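Local coordinates for phosphate-binding protein (Unidentified prokaryotic organism, PDB 3W9V) that binds inorganic phosphate, as a DING-type member of the PstS family of phosphate-binding proteins, at residues S32-I37 / Y44-T49. The protein carries 1 engineered substitution. Numbering follows the deposited sequence.
With PO4 (phosphate ion), chain C.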
loop_
_atom_site.group_PDB
_atom_site.type_symbol
_atom_site.label_atom_id
_atom_site.label_comp_id
_atom_site.label_asym_id
_atom_site.label_seq_id
_atom_site.Cartn_x
_atom_site.Cartn_y
_atom_site.Cartn_z
ATOM N N SER A 32 -5.634 5.897 -3.515
ATOM C CA SER A 32 -6.013 5.897 -2.109
ATOM C C SER A 32 -6.620 7.221 -1.664
ATOM O O SER A 32 -7.492 7.236 -0.801
ATOM C CB SER A 32 -4.816 5.581 -1.209
ATOM O OG SER A 32 -4.336 4.258 -1.399
ATOM N N GLY A 33 -6.127 8.340 -2.192
ATOM C CA GLY A 33 -6.698 9.631 -1.842
ATOM C C GLY A 33 -8.183 9.690 -2.156
ATOM O O GLY A 33 -9.003 10.086 -1.329
ATOM N N LYS A 34 -8.537 9.268 -3.365
ATOM C CA LYS A 34 -9.938 9.231 -3.762
ATOM C C LYS A 34 -10.738 8.195 -2.980
ATOM O O LYS A 34 -11.910 8.418 -2.663
ATOM C CB LYS A 34 -10.072 9.023 -5.269
ATOM C CG LYS A 34 -9.780 10.286 -6.055
ATOM C CD LYS A 34 -10.147 10.139 -7.519
ATOM C CE LYS A 34 -9.875 11.422 -8.290
ATOM N NZ LYS A 34 -8.417 11.705 -8.383
ATOM N N GLY A 35 -10.114 7.069 -2.654
ATOM C CA GLY A 35 -10.780 6.064 -1.839
ATOM C C GLY A 35 -11.176 6.608 -0.477
ATOM O O GLY A 35 -12.296 6.388 -0.002
ATOM N N LYS A 36 -10.252 7.325 0.157
ATOM C CA LYS A 36 -10.544 7.898 1.462
ATOM C C LYS A 36 -11.682 8.916 1.382
ATOM O O LYS A 36 -12.589 8.887 2.207
ATOM C CB LYS A 36 -9.290 8.500 2.110
ATOM C CG LYS A 36 -8.242 7.459 2.482
ATOM C CD LYS A 36 -7.215 8.003 3.470
ATOM C CE LYS A 36 -6.356 9.099 2.862
ATOM N NZ LYS A 36 -5.410 9.642 3.880
ATOM N N ILE A 37 -11.638 9.814 0.399
ATOM C CA ILE A 37 -12.709 10.796 0.233
ATOM C C ILE A 37 -14.047 10.094 -0.009
ATOM O O ILE A 37 -15.074 10.431 0.599
ATOM C CB ILE A 37 -12.407 11.760 -0.933
ATOM C CG1 ILE A 37 -11.231 12.675 -0.584
ATOM C CG2 ILE A 37 -13.636 12.603 -1.283
ATOM C CD1 ILE A 37 -10.638 13.380 -1.781
ATOM N N TYR A 44 -19.533 8.861 -4.017
ATOM C CA TYR A 44 -19.350 7.898 -5.087
ATOM C C TYR A 44 -18.775 8.566 -6.339
ATOM O O TYR A 44 -18.217 7.895 -7.193
ATOM C CB TYR A 44 -20.664 7.171 -5.401
ATOM C CG TYR A 44 -20.481 5.953 -6.289
ATOM C CD1 TYR A 44 -20.237 4.701 -5.742
ATOM C CD2 TYR A 44 -20.526 6.065 -7.669
ATOM C CE1 TYR A 44 -20.051 3.591 -6.545
ATOM C CE2 TYR A 44 -20.341 4.966 -8.482
ATOM C CZ TYR A 44 -20.106 3.728 -7.918
ATOM O OH TYR A 44 -19.928 2.642 -8.741
ATOM N N ASN A 45 -18.899 9.889 -6.440
ATOM C CA ASN A 45 -18.354 10.593 -7.600
ATOM C C ASN A 45 -16.845 10.407 -7.774
ATOM O O ASN A 45 -16.335 10.594 -8.874
ATOM C CB ASN A 45 -18.737 12.082 -7.616
ATOM C CG ASN A 45 -17.926 12.920 -6.641
ATOM O OD1 ASN A 45 -17.418 12.433 -5.626
ATOM N ND2 ASN A 45 -17.809 14.202 -6.946
ATOM N N GLN A 46 -16.148 9.990 -6.712
ATOM C CA GLN A 46 -14.722 9.668 -6.814
ATOM C C GLN A 46 -14.485 8.326 -7.502
ATOM O O GLN A 46 -13.351 8.017 -7.891
ATOM C CB GLN A 46 -14.078 9.652 -5.428
ATOM C CG GLN A 46 -14.252 10.954 -4.660
ATOM C CD GLN A 46 -13.691 12.145 -5.412
ATOM O OE1 GLN A 46 -12.493 12.201 -5.705
ATOM N NE2 GLN A 46 -14.553 13.097 -5.739
ATOM N N PHE A 47 -15.552 7.533 -7.626
ATOM C CA PHE A 47 -15.505 6.216 -8.269
ATOM C C PHE A 47 -16.106 6.244 -9.677
ATOM O O PHE A 47 -15.662 5.516 -10.562
ATOM C CB PHE A 47 -16.271 5.169 -7.446
ATOM C CG PHE A 47 -15.639 4.813 -6.123
ATOM C CD1 PHE A 47 -14.341 5.184 -5.804
ATOM C CD2 PHE A 47 -16.363 4.074 -5.198
ATOM C CE1 PHE A 47 -13.786 4.830 -4.568
ATOM C CE2 PHE A 47 -15.813 3.722 -3.970
ATOM C CZ PHE A 47 -14.529 4.102 -3.658
ATOM N N GLY A 48 -17.135 7.058 -9.884
ATOM C CA GLY A 48 -17.818 7.093 -11.162
ATOM C C GLY A 48 -18.924 8.123 -11.160
ATOM O O GLY A 48 -19.145 8.811 -10.165
ATOM N N THR A 49 -19.650 8.212 -12.269
ATOM C CA THR A 49 -20.650 9.257 -12.409
ATOM C C THR A 49 -22.013 8.919 -11.798
ATOM O O THR A 49 -22.831 9.815 -11.617
ATOM C CB THR A 49 -20.830 9.659 -13.880
ATOM O OG1 THR A 49 -21.219 8.509 -14.637
ATOM C CG2 THR A 49 -19.531 10.217 -14.445
HETATM P P PO4 C . -2.496 3.699 -4.705
HETATM O O1 PO4 C . -3.237 3.724 -6.032
HETATM O O2 PO4 C . -1.020 4.018 -4.899
HETATM O O3 PO4 C . -3.121 4.676 -3.716
HETATM O O4 PO4 C . -2.626 2.280 -4.164
#
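Phosphate O3 is gripped twice by Ser32, the first residue of helix 32-41: its hydroxyl OG lies 2.6 Å from O3, and its backbone N donates to the same oxygen at 2.8 Å. With chi1 at -66°, OG sits beside the backbone N, which lets both donors converge on one oxygen; OG also accepts from Asp61 N. The contact with 44-49 lies farther along this helix and has no hydrogen bond across it. The Gln46 chain folds at chi2 and crosses the Lys34 chain at about a right angle, bringing OE1 to 3.3 Å from Lys34 CG. On the next turn, Ile37 CG2 meets Gln46 CG at 3.8 Å. The amide is steadied from its own segment: NE2 donates to Asn45 OD1 at 2.9 Å with a fairly straight N-H...O angle of 158°, although the donor stands 52° above the acceptor's carbonyl plane. Cutting Gln46 back to alanine removes that amide, which would probably leave Asn45 OD1 without this donor and open a gap beside Ile37 CG2. Deeper, Gly35 CA reaches the edge of the Phe47 ring, 4.2 Å from CE1, and Phe47 CB lies over one face of Tyr44. The loop thus packs on the helix flank, while the helix N-terminus, directed at the anion, is the feature characteristic of PstS-type phosphate sites, completed here by residues including Thr8, Arg140 and Ser144.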